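Local coordinates for protein RE55538p (Drosophila melanogaster, PDB 4IX7) that binds the palindromic DNA site CCAATTGG as a homodimer through its BEN domain and represses genes of neural development, also acting as a corepressor for Su(H), at residues Leu29-Leu34 / Arg92-Thr97; Val36-Arg41 / Pro70-Asp75. All coordinates share one frame; numbering follows the deposited sequence. Where two conformers were deposited one is given.

Contact 1 of 2, residues Leu29-Leu34 / Arg92-Thr97; sequences LATRKL and RNAITT. With nucleotides of chain B; nucleotides of chain A.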
ATOM      1  N   LEU C  29      -2.808  -5.165 -13.101  1.00 15.44           N
ATOM      2  CA  LEU C  29      -3.502  -5.074 -14.375  1.00 14.24           C
ATOM      3  C   LEU C  29      -4.551  -6.181 -14.485  1.00 14.60           C
ATOM      4  O   LEU C  29      -5.631  -5.956 -15.020  1.00 15.96           O
ATOM      5  CB  LEU C  29      -2.510  -5.139 -15.529  1.00 14.05           C
ATOM      6  CG  LEU C  29      -1.544  -3.957 -15.612  1.00 16.86           C
ATOM      7  CD1 LEU C  29      -0.585  -4.168 -16.781  1.00 16.93           C
ATOM      8  CD2 LEU C  29      -2.307  -2.653 -15.771  1.00 17.08           C
ATOM      9  N   ALA C  30      -4.236  -7.363 -13.966  1.00 14.18           N
ATOM     10  CA  ALA C  30      -5.198  -8.465 -13.984  1.00 14.55           C
ATOM     11  C   ALA C  30      -6.441  -8.086 -13.178  1.00 15.29           C
ATOM     12  O   ALA C  30      -7.578  -8.307 -13.611  1.00 16.21           O
ATOM     13  CB  ALA C  30      -4.564  -9.735 -13.432  1.00 17.67           C
ATOM     14  N   THR C  31      -6.201  -7.487 -12.016  1.00 13.27           N
ATOM     15  CA  THR C  31      -7.268  -7.058 -11.121  1.00 15.00           C
ATOM     16  C   THR C  31      -8.134  -5.994 -11.794  1.00 14.87           C
ATOM     17  O   THR C  31      -9.365  -6.072 -11.777  1.00 13.60           O
ATOM     18  CB  THR C  31      -6.671  -6.537  -9.808  1.00 14.23           C
ATOM     19  OG1 THR C  31      -5.912  -7.592  -9.210  1.00 14.18           O
ATOM     20  CG2 THR C  31      -7.763  -6.122  -8.830  1.00 15.72           C
ATOM     21  N   ARG C  32      -7.498  -5.008 -12.417  1.00 12.10           N
ATOM     22  CA  ARG C  32      -8.235  -3.951 -13.102  0.58 13.93           C
ATOM     23  C   ARG C  32      -9.128  -4.517 -14.195  1.00 13.36           C
ATOM     24  O   ARG C  32     -10.282  -4.110 -14.339  1.00 14.61           O
ATOM     25  CB  ARG C  32      -7.277  -2.907 -13.693  0.58 14.48           C
ATOM     26  CG  ARG C  32      -6.567  -2.062 -12.651  0.58 16.13           C
ATOM     27  CD  ARG C  32      -5.520  -1.150 -13.287  0.58 16.27           C
ATOM     28  NE  ARG C  32      -4.926  -0.283 -12.277  0.58 15.82           N
ATOM     29  CZ  ARG C  32      -5.383   0.926 -11.970  0.58 16.51           C
ATOM     30  NH1 ARG C  32      -4.790   1.636 -11.019  0.58 13.92           N
ATOM     31  NH2 ARG C  32      -6.428   1.430 -12.615  0.58 18.10           N
ATOM     32  N   LYS C  33      -8.599  -5.463 -14.970  1.00 13.29           N
ATOM     33  CA  LYS C  33      -9.387  -6.024 -16.065  1.00 16.99           C
ATOM     34  C   LYS C  33     -10.611  -6.758 -15.544  1.00 14.10           C
ATOM     35  O   LYS C  33     -11.710  -6.604 -16.082  1.00 15.91           O
ATOM     36  CB  LYS C  33      -8.550  -6.950 -16.948  1.00 17.48           C
ATOM     37  CG  LYS C  33      -9.308  -7.493 -18.158  1.00 20.82           C
ATOM     38  CD  LYS C  33      -9.875  -6.363 -19.018  1.00 20.52           C
ATOM     39  CE  LYS C  33     -10.277  -6.866 -20.402  1.00 32.64           C
ATOM     40  NZ  LYS C  33     -10.836  -5.792 -21.278  1.00 43.84           N
ATOM     41  N   LEU C  34     -10.428  -7.553 -14.494  1.00 14.13           N
ATOM     42  CA  LEU C  34     -11.568  -8.261 -13.919  1.00 13.51           C
ATOM     43  C   LEU C  34     -12.590  -7.253 -13.405  1.00 13.53           C
ATOM     44  O   LEU C  34     -13.788  -7.421 -13.619  1.00 13.79           O
ATOM     45  CB  LEU C  34     -11.118  -9.203 -12.796  1.00 13.73           C
ATOM     46  CG  LEU C  34     -10.283 -10.411 -13.239  1.00 14.26           C
ATOM     47  CD1 LEU C  34      -9.678 -11.120 -12.036  1.00 18.58           C
ATOM     48  CD2 LEU C  34     -11.156 -11.372 -14.034  1.00 17.35           C
ATOM     49  N   ARG C  92      -6.244  -6.450  -2.967  1.00 15.11           N
ATOM     50  CA  ARG C  92      -7.140  -5.447  -2.409  0.52 13.52           C
ATOM     51  C   ARG C  92      -6.631  -4.035  -2.687  1.00 14.18           C
ATOM     52  O   ARG C  92      -7.414  -3.130  -2.988  1.00 15.01           O
ATOM     53  CB  ARG C  92      -7.348  -5.686  -0.907  0.52 16.36           C
ATOM     54  CG  ARG C  92      -8.248  -6.874  -0.625  0.52 16.92           C
ATOM     55  CD  ARG C  92      -8.352  -7.192   0.861  0.52 21.52           C
ATOM     56  NE  ARG C  92      -9.463  -8.103   1.106  0.52 19.65           N
ATOM     57  CZ  ARG C  92     -10.660  -7.712   1.531  0.52 27.45           C
ATOM     58  NH1 ARG C  92     -10.889  -6.430   1.785  0.52 23.70           N
ATOM     59  NH2 ARG C  92     -11.621  -8.606   1.714  0.52 30.52           N
ATOM     60  N   ASN C  93      -5.312  -3.846  -2.599  1.00 17.05           N
ATOM     61  CA  ASN C  93      -4.744  -2.535  -2.888  0.60 17.08           C
ATOM     62  C   ASN C  93      -4.993  -2.125  -4.330  1.00 15.12           C
ATOM     63  O   ASN C  93      -5.292  -0.963  -4.614  1.00 14.67           O
ATOM     64  CB  ASN C  93      -3.253  -2.467  -2.574  0.60 17.97           C
ATOM     65  CG  ASN C  93      -2.674  -1.112  -2.883  0.60 18.68           C
ATOM     66  OD1 ASN C  93      -1.866  -0.964  -3.803  0.60 26.48           O
ATOM     67  ND2 ASN C  93      -3.115  -0.095  -2.140  0.60 21.94           N
ATOM     68  N   ALA C  94      -4.904  -3.084  -5.246  1.00 13.26           N
ATOM     69  CA  ALA C  94      -5.214  -2.786  -6.635  1.00 14.41           C
ATOM     70  C   ALA C  94      -6.672  -2.372  -6.819  1.00 14.30           C
ATOM     71  O   ALA C  94      -6.964  -1.473  -7.610  1.00 15.85           O
ATOM     72  CB  ALA C  94      -4.867  -3.972  -7.526  1.00 14.60           C
ATOM     73  N   ILE C  95      -7.590  -3.015  -6.094  1.00 12.00           N
ATOM     74  CA  ILE C  95      -9.000  -2.641  -6.171  1.00 13.12           C
ATOM     75  C   ILE C  95      -9.220  -1.225  -5.629  1.00 12.14           C
ATOM     76  O   ILE C  95      -9.915  -0.410  -6.251  1.00 13.96           O
ATOM     77  CB  ILE C  95      -9.899  -3.632  -5.408  1.00 12.25           C
ATOM     78  CG1 ILE C  95      -9.694  -5.051  -5.945  1.00 12.79           C
ATOM     79  CG2 ILE C  95     -11.357  -3.222  -5.569  1.00 13.26           C
ATOM     80  CD1 ILE C  95     -10.381  -6.134  -5.112  1.00 15.48           C
ATOM     81  N   THR C  96      -8.609  -0.917  -4.485  1.00 13.61           N
ATOM     82  CA  THR C  96      -8.715   0.429  -3.916  1.00 13.00           C
ATOM     83  C   THR C  96      -8.277   1.484  -4.926  1.00 13.52           C
ATOM     84  O   THR C  96      -8.942   2.508  -5.114  1.00 13.65           O
ATOM     85  CB  THR C  96      -7.851   0.557  -2.626  1.00 12.48           C
ATOM     86  OG1 THR C  96      -8.367  -0.315  -1.604  1.00 14.36           O
ATOM     87  CG2 THR C  96      -7.826   1.992  -2.129  1.00 15.61           C
ATOM     88  N   THR C  97      -7.160   1.225  -5.588  1.00 13.63           N
ATOM     89  CA  THR C  97      -6.616   2.178  -6.535  1.00 12.56           C
ATOM     90  C   THR C  97      -7.536   2.331  -7.738  1.00 13.57           C
ATOM     91  O   THR C  97      -7.814   3.439  -8.174  1.00 13.17           O
ATOM     92  CB  THR C  97      -5.219   1.753  -7.009  1.00 13.71           C
ATOM     93  OG1 THR C  97      -4.372   1.522  -5.867  1.00 14.95           O
ATOM     94  CG2 THR C  97      -4.610   2.856  -7.877  1.00 13.45           C
TER
ATOM     95  P    DC B   4      -0.705  -0.614 -12.834  1.00 17.92           P
ATOM     96  OP1  DC B   4       0.230  -1.726 -13.127  1.00 20.27           O
ATOM     97  OP2  DC B   4      -2.022  -0.881 -12.212  1.00 19.68           O
ATOM     98  O5'  DC B   4       0.006   0.446 -11.890  1.00 16.74           O
ATOM     99  C5'  DC B   4       1.263   0.965 -12.300  1.00 16.97           C
ATOM    100  C4'  DC B   4       1.639   2.099 -11.374  1.00 17.87           C
ATOM    101  O4'  DC B   4       0.668   3.159 -11.495  1.00 17.12           O
ATOM    102  C3'  DC B   4       1.606   1.737  -9.892  1.00 18.19           C
ATOM    103  O3'  DC B   4       2.964   1.586  -9.515  1.00 17.93           O
ATOM    104  C2'  DC B   4       0.927   2.923  -9.201  1.00 18.45           C
ATOM    105  C1'  DC B   4       0.775   3.936 -10.320  1.00 17.10           C
ATOM    106  N1   DC B   4      -0.469   4.747 -10.258  1.00 15.06           N
ATOM    107  C2   DC B   4      -0.380   6.128 -10.059  1.00 14.03           C
ATOM    108  O2   DC B   4       0.739   6.633  -9.937  1.00 15.61           O
ATOM    109  N3   DC B   4      -1.514   6.861 -10.001  1.00 12.62           N
ATOM    110  C4   DC B   4      -2.709   6.265 -10.134  1.00 13.62           C
ATOM    111  N4   DC B   4      -3.814   7.030 -10.072  1.00 14.96           N
ATOM    112  C5   DC B   4      -2.820   4.851 -10.319  1.00 15.56           C
ATOM    113  C6   DC B   4      -1.687   4.138 -10.375  1.00 14.29           C
ATOM    114  P    DT B   3      -5.772   1.033 -16.891  1.00 23.99           P
ATOM    115  OP1  DT B   3      -5.583  -0.249 -17.608  1.00 27.93           O
ATOM    116  OP2  DT B   3      -6.895   1.251 -15.970  1.00 21.35           O
ATOM    117  O5'  DT B   3      -4.433   1.322 -16.056  1.00 19.30           O
ATOM    118  C5'  DT B   3      -3.210   1.143 -16.718  1.00 19.08           C
ATOM    119  C4'  DT B   3      -2.099   1.562 -15.782  1.00 16.01           C
ATOM    120  O4'  DT B   3      -2.186   2.994 -15.584  1.00 16.43           O
ATOM    121  C3'  DT B   3      -2.161   0.939 -14.391  1.00 17.54           C
ATOM    122  O3'  DT B   3      -0.946   0.205 -14.189  1.00 16.53           O
ATOM    123  C2'  DT B   3      -2.326   2.133 -13.455  1.00 14.54           C
ATOM    124  C1'  DT B   3      -1.745   3.274 -14.265  1.00 14.38           C
ATOM    125  N1   DT B   3      -2.251   4.623 -13.926  1.00 14.60           N
ATOM    126  C2   DT B   3      -1.334   5.643 -13.731  1.00 15.34           C
ATOM    127  O2   DT B   3      -0.123   5.478 -13.794  1.00 17.43           O
ATOM    128  N3   DT B   3      -1.895   6.861 -13.441  1.00 14.82           N
ATOM    129  C4   DT B   3      -3.240   7.161 -13.370  1.00 13.96           C
ATOM    130  O4   DT B   3      -3.636   8.293 -13.109  1.00 15.33           O
ATOM    131  C5   DT B   3      -4.137   6.057 -13.599  1.00 14.66           C
ATOM    132  C7   DT B   3      -5.621   6.263 -13.534  1.00 17.82           C
ATOM    133  C6   DT B   3      -3.611   4.861 -13.880  1.00 13.74           C
TER
ATOM    134  P    DA A   7     -10.875   1.175   1.305  1.00 14.16           P
ATOM    135  OP1  DA A   7     -12.247   0.621   1.397  1.00 15.04           O
ATOM    136  OP2  DA A   7     -10.025   0.919   0.118  1.00 15.55           O
ATOM    137  O5'  DA A   7     -10.943   2.744   1.451  1.00 13.24           O
ATOM    138  C5'  DA A   7     -11.788   3.282   2.459  1.00 13.31           C
ATOM    139  C4'  DA A   7     -11.790   4.790   2.335  1.00 15.50           C
ATOM    140  O4'  DA A   7     -10.530   5.296   2.859  1.00 15.80           O
ATOM    141  C3'  DA A   7     -11.932   5.356   0.925  1.00 18.01           C
ATOM    142  O3'  DA A   7     -12.654   6.590   1.010  1.00 19.05           O
ATOM    143  C2'  DA A   7     -10.484   5.605   0.485  1.00 14.55           C
ATOM    144  C1'  DA A   7      -9.810   5.936   1.820  1.00 14.37           C
ATOM    145  N9   DA A   7      -8.413   5.501   1.924  1.00 16.94           N
ATOM    146  C8   DA A   7      -7.869   4.323   1.472  1.00 17.55           C
ATOM    147  N7   DA A   7      -6.577   4.219   1.701  1.00 14.81           N
ATOM    148  C5   DA A   7      -6.252   5.404   2.359  1.00 12.88           C
ATOM    149  C6   DA A   7      -5.041   5.917   2.865  1.00 14.55           C
ATOM    150  N6   DA A   7      -3.865   5.262   2.802  1.00 14.82           N
ATOM    151  N1   DA A   7      -5.080   7.132   3.453  1.00 16.96           N
ATOM    152  C2   DA A   7      -6.244   7.799   3.522  1.00 20.16           C
ATOM    153  N3   DA A   7      -7.449   7.418   3.080  1.00 17.87           N
ATOM    154  C4   DA A   7      -7.377   6.208   2.488  1.00 15.77           C
TER
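Thr31 packs against Ala94 and Ile95 where helix 27-38 meets helix 88-112 in the core of the BEN domain, a mainly helical DNA-binding domain. The short axes cross at -55° and approach to 9.0 Å. Thr31 is the first residue of 29-34 to reach helix 88-112. Its CG2, anti to the backbone N, turns to the partner helix and packs on Ala94 CB and, at 3.6 Å, on Ile95 CG1, the Thr31 and Ile95 side chains lying roughly perpendicular. The same rotation sets Thr31 OG1 beside the backbone N, from where it hydrogen-bonds the carbonyl O of Cys27, one turn back. The buried threonine therefore gives its methyl to the packing and its hydroxyl to its own helix.

Arg32 follows, its chain extended from CG to NE as it runs out to the backbone of DNA chain B. Arg32 NE donates to OP2 of DC4 of chain B at 3.0 Å with an N-H...O angle of 136°, while Arg32 NH2 makes a weak bond of 3.4 Å to OP2 of DT3 of chain B. C2' of DT3 of chain B lies over one guanidinium face, near its margin. A salt bridge joins Arg32 NH1 to Asp101. Thr97 CG2 lies between arginine and DNA, 3.4 Å from Arg32 NH1 and 3.6 Å from C5 of DC4 of chain B.

Contact 2 of 2, residues Val36-Arg41 / Pro70-Asp75; sequences VTIFDR and PGKIQD. With nucleotides of chain B.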
ATOM      1  N   VAL C  36     -13.344  -4.132 -14.355  1.00 13.88           N
ATOM      2  CA  VAL C  36     -14.141  -3.441 -15.366  1.00 13.99           C
ATOM      3  C   VAL C  36     -14.998  -4.398 -16.178  1.00 14.22           C
ATOM      4  O   VAL C  36     -15.858  -3.964 -16.945  1.00 17.43           O
ATOM      5  CB  VAL C  36     -13.282  -2.565 -16.298  1.00 15.00           C
ATOM      6  CG1 VAL C  36     -12.586  -1.481 -15.475  1.00 15.53           C
ATOM      7  CG2 VAL C  36     -12.287  -3.420 -17.095  1.00 15.44           C
ATOM      8  N   THR C  37     -14.752  -5.696 -16.017  1.00 14.71           N
ATOM      9  CA  THR C  37     -15.589  -6.709 -16.654  1.00 13.13           C
ATOM     10  C   THR C  37     -16.801  -7.037 -15.783  1.00 13.59           C
ATOM     11  O   THR C  37     -17.906  -7.266 -16.288  1.00 18.01           O
ATOM     12  CB  THR C  37     -14.781  -7.998 -16.948  1.00 17.08           C
ATOM     13  OG1 THR C  37     -13.647  -7.669 -17.763  1.00 17.72           O
ATOM     14  CG2 THR C  37     -15.641  -9.008 -17.712  1.00 16.93           C
ATOM     15  N   ILE C  38     -16.599  -7.001 -14.471  1.00 13.51           N
ATOM     16  CA  ILE C  38     -17.587  -7.476 -13.503  1.00 13.44           C
ATOM     17  C   ILE C  38     -18.483  -6.344 -12.985  1.00 17.45           C
ATOM     18  O   ILE C  38     -19.667  -6.561 -12.687  1.00 18.88           O
ATOM     19  CB  ILE C  38     -16.870  -8.189 -12.335  1.00 15.30           C
ATOM     20  CG1 ILE C  38     -16.288  -9.521 -12.821  1.00 14.36           C
ATOM     21  CG2 ILE C  38     -17.788  -8.392 -11.140  1.00 16.88           C
ATOM     22  CD1 ILE C  38     -15.182 -10.050 -11.929  1.00 14.75           C
ATOM     23  N   PHE C  39     -17.926  -5.138 -12.913  1.00 14.51           N
ATOM     24  CA  PHE C  39     -18.638  -3.961 -12.407  1.00 15.54           C
ATOM     25  C   PHE C  39     -18.676  -2.872 -13.466  1.00 17.11           C
ATOM     26  O   PHE C  39     -17.700  -2.693 -14.196  1.00 17.12           O
ATOM     27  CB  PHE C  39     -17.908  -3.382 -11.189  1.00 13.58           C
ATOM     28  CG  PHE C  39     -17.826  -4.309 -10.008  1.00 13.92           C
ATOM     29  CD1 PHE C  39     -18.925  -4.505  -9.186  1.00 15.65           C
ATOM     30  CD2 PHE C  39     -16.639  -4.954  -9.699  1.00 16.62           C
ATOM     31  CE1 PHE C  39     -18.847  -5.353  -8.079  1.00 16.53           C
ATOM     32  CE2 PHE C  39     -16.549  -5.799  -8.587  1.00 14.13           C
ATOM     33  CZ  PHE C  39     -17.655  -5.997  -7.779  1.00 17.40           C
ATOM     34  N   ASP C  40     -19.777  -2.126 -13.554  1.00 18.51           N
ATOM     35  CA  ASP C  40     -19.749  -0.950 -14.421  1.00 16.37           C
ATOM     36  C   ASP C  40     -18.900   0.163 -13.792  1.00 17.08           C
ATOM     37  O   ASP C  40     -18.636   0.150 -12.581  1.00 16.73           O
ATOM     38  CB  ASP C  40     -21.154  -0.479 -14.834  1.00 22.94           C
ATOM     39  CG  ASP C  40     -22.050  -0.142 -13.662  1.00 26.81           C
ATOM     40  OD1 ASP C  40     -21.591   0.504 -12.702  1.00 32.88           O
ATOM     41  OD2 ASP C  40     -23.254  -0.499 -13.726  1.00 35.74           O
ATOM     42  N   ARG C  41     -18.439   1.104 -14.613  1.00 18.99           N
ATOM     43  CA  ARG C  41     -17.519   2.131 -14.125  1.00 19.25           C
ATOM     44  C   ARG C  41     -18.173   2.987 -13.052  1.00 16.17           C
ATOM     45  O   ARG C  41     -17.505   3.422 -12.114  1.00 18.41           O
ATOM     46  CB  ARG C  41     -17.006   3.033 -15.256  1.00 17.63           C
ATOM     47  CG  ARG C  41     -16.366   2.309 -16.413  1.00 22.72           C
ATOM     48  CD  ARG C  41     -15.211   1.419 -16.000  1.00 18.86           C
ATOM     49  NE  ARG C  41     -14.681   0.754 -17.191  1.00 23.83           N
ATOM     50  CZ  ARG C  41     -13.553   1.090 -17.808  1.00 21.67           C
ATOM     51  NH1 ARG C  41     -12.782   2.059 -17.329  1.00 22.90           N
ATOM     52  NH2 ARG C  41     -13.180   0.422 -18.890  1.00 22.00           N
ATOM     53  N   PRO C  70     -19.427  -8.004  -1.885  1.00 14.17           N
ATOM     54  CA  PRO C  70     -18.365  -8.776  -1.235  1.00 16.68           C
ATOM     55  C   PRO C  70     -18.103 -10.125  -1.897  1.00 16.11           C
ATOM     56  O   PRO C  70     -16.955 -10.556  -1.925  1.00 17.23           O
ATOM     57  CB  PRO C  70     -18.897  -9.000   0.185  1.00 22.66           C
ATOM     58  CG  PRO C  70     -19.958  -7.997   0.381  1.00 25.50           C
ATOM     59  CD  PRO C  70     -20.526  -7.664  -0.962  1.00 20.80           C
ATOM     60  N   GLY C  71     -19.145 -10.786  -2.402  1.00 17.13           N
ATOM     61  CA  GLY C  71     -18.973 -12.091  -3.011  1.00 19.12           C
ATOM     62  C   GLY C  71     -18.182 -11.995  -4.303  1.00 16.53           C
ATOM     63  O   GLY C  71     -17.331 -12.844  -4.597  1.00 17.60           O
ATOM     64  N   LYS C  72     -18.447 -10.942  -5.068  1.00 16.59           N
ATOM     65  CA  LYS C  72     -17.719 -10.701  -6.309  1.00 15.68           C
ATOM     66  C   LYS C  72     -16.255 -10.336  -6.030  1.00 15.53           C
ATOM     67  O   LYS C  72     -15.334 -10.812  -6.710  1.00 15.14           O
ATOM     68  CB  LYS C  72     -18.433  -9.629  -7.153  1.00 16.17           C
ATOM     69  CG  LYS C  72     -19.794 -10.107  -7.682  1.00 17.86           C
ATOM     70  CD  LYS C  72     -20.501  -9.030  -8.496  1.00 19.29           C
ATOM     71  CE  LYS C  72     -21.810  -9.586  -9.043  1.00 27.07           C
ATOM     72  NZ  LYS C  72     -22.658  -8.546  -9.686  1.00 31.01           N
ATOM     73  N   ILE C  73     -16.035  -9.511  -5.014  1.00 14.99           N
ATOM     74  CA  ILE C  73     -14.680  -9.137  -4.632  1.00 14.22           C
ATOM     75  C   ILE C  73     -13.908 -10.363  -4.151  1.00 16.22           C
ATOM     76  O   ILE C  73     -12.753 -10.556  -4.520  1.00 16.13           O
ATOM     77  CB  ILE C  73     -14.687  -8.016  -3.575  1.00 15.09           C
ATOM     78  CG1 ILE C  73     -15.167  -6.711  -4.218  1.00 16.53           C
ATOM     79  CG2 ILE C  73     -13.293  -7.813  -2.977  1.00 15.97           C
ATOM     80  CD1 ILE C  73     -14.417  -6.330  -5.467  1.00 16.07           C
ATOM     81  N   GLN C  74     -14.562 -11.205  -3.351  1.00 13.34           N
ATOM     82  CA  GLN C  74     -13.939 -12.436  -2.871  1.00 15.71           C
ATOM     83  C   GLN C  74     -13.492 -13.301  -4.048  1.00 17.58           C
ATOM     84  O   GLN C  74     -12.409 -13.883  -4.020  1.00 17.26           O
ATOM     85  CB  GLN C  74     -14.906 -13.219  -1.986  1.00 20.77           C
ATOM     86  CG  GLN C  74     -14.249 -14.362  -1.239  1.00 27.83           C
ATOM     87  CD  GLN C  74     -15.254 -15.216  -0.479  1.00 36.73           C
ATOM     88  OE1 GLN C  74     -16.465 -14.983  -0.547  1.00 35.38           O
ATOM     89  NE2 GLN C  74     -14.756 -16.213   0.246  1.00 44.86           N
ATOM     90  N   ASP C  75     -14.314 -13.359  -5.093  1.00 17.18           N
ATOM     91  CA  ASP C  75     -13.968 -14.146  -6.273  1.00 17.02           C
ATOM     92  C   ASP C  75     -12.793 -13.553  -7.038  1.00 16.41           C
ATOM     93  O   ASP C  75     -11.932 -14.291  -7.527  1.00 17.15           O
ATOM     94  CB  ASP C  75     -15.173 -14.308  -7.199  1.00 17.16           C
ATOM     95  CG  ASP C  75     -16.114 -15.410  -6.738  1.00 20.31           C
ATOM     96  OD1 ASP C  75     -15.752 -16.168  -5.809  1.00 21.36           O
ATOM     97  OD2 ASP C  75     -17.209 -15.514  -7.325  1.00 18.16           O
TER
ATOM     98  O5'  DG B   1     -12.897   2.229 -23.483  1.00 33.21           O
ATOM     99  C5'  DG B   1     -12.158   3.430 -23.671  1.00 25.33           C
ATOM    100  C4'  DG B   1     -12.362   4.367 -22.497  1.00 19.22           C
ATOM    101  O4'  DG B   1     -13.758   4.686 -22.306  1.00 19.82           O
ATOM    102  C3'  DG B   1     -11.995   3.764 -21.154  1.00 19.13           C
ATOM    103  O3'  DG B   1     -10.612   3.928 -21.036  1.00 22.71           O
ATOM    104  C2'  DG B   1     -12.730   4.656 -20.172  1.00 21.52           C
ATOM    105  C1'  DG B   1     -14.021   4.924 -20.929  1.00 20.53           C
ATOM    106  N9   DG B   1     -15.165   4.088 -20.579  1.00 20.81           N
ATOM    107  C8   DG B   1     -15.376   2.807 -21.017  1.00 24.33           C
ATOM    108  N7   DG B   1     -16.491   2.295 -20.579  1.00 22.59           N
ATOM    109  C5   DG B   1     -17.061   3.301 -19.824  1.00 20.65           C
ATOM    110  C6   DG B   1     -18.283   3.306 -19.109  1.00 25.76           C
ATOM    111  O6   DG B   1     -19.106   2.390 -19.012  1.00 30.20           O
ATOM    112  N1   DG B   1     -18.506   4.516 -18.467  1.00 23.29           N
ATOM    113  C2   DG B   1     -17.647   5.585 -18.518  1.00 24.10           C
ATOM    114  N2   DG B   1     -18.040   6.663 -17.829  1.00 29.75           N
ATOM    115  N3   DG B   1     -16.491   5.597 -19.184  1.00 24.02           N
ATOM    116  C4   DG B   1     -16.260   4.419 -19.811  1.00 18.58           C
TER
HETATM  117  O   HOH W   1     -21.772  -5.642 -10.954  1.00 26.41           O
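Phe39 packs against the aliphatic chain of Lys72 and the tip of Ile73, with the CG2 methyl of Ile38 beside them. The benzyl group of Phe39, its CG beside the backbone N (chi1 -62°), carries its far end to helix 70-84. Phe39 CE2 there meets Ile73 CD1 at 3.8 Å, the two side chains roughly perpendicular, and Phe39 CZ lies 3.8 Å from Lys72 CB. Ile38 CG2 sits above one face of the Phe39 ring, near the ring's margin, and also touches Lys72 CD at 3.8 Å. Ile38 and Lys72 run antiparallel alongside one another, the lysine chain being extended beyond CG.

In the BEN fold this joins the C-terminal end of helix 27-38 to the first turns of helix 70-84. Phe39 is the first residue after helix 27-38 to leave helical geometry, and its side chain folds into the interior at the point where the backbone turns toward helix 41-46. Ile76, further along helix 70-84, touches both Ile38 and Phe39 and extends the apolar patch.

No direct hydrogen bond joins the two segments; one water bridges them, donating to Ile38 O at 2.9 Å and accepting a weak bond from Lys72 NZ.

Contact with DNA belongs to Arg41, whose bent chain places Arg41 CG 3.5 Å from C6 of DG1 of chain B. Its guanidinium lies between C8 of DG1 of chain B, off-centre over one face, and Val36 CG1, centred over the other, while Arg41 NH1 forms salt bridges with Glu102 and a DNA phosphate.

Both contacts draw on helix 27-38: contact 1 uses its middle against helix 88-112, contact 2 its last turn and the residue after it against helix 70-84. Their centres lie about 10 Å apart, and they meet directly where Ile95 CD1 packs on Ile73 CG2 at 4.0 Å, bringing helices 70-84 and 88-112 together beside helix 27-38 in one apolar core. Contact 2 falls wholly within the sequence span between the segments of contact 1. Each also reaches DNA chain B, Arg32 at DT3 and DC4 and Arg41 at DG1, whereas Thr96 OG1 bonds OP2 of DA7 of chain A, 2.7 Å away. Residues on these segments thus touch both DNA strands.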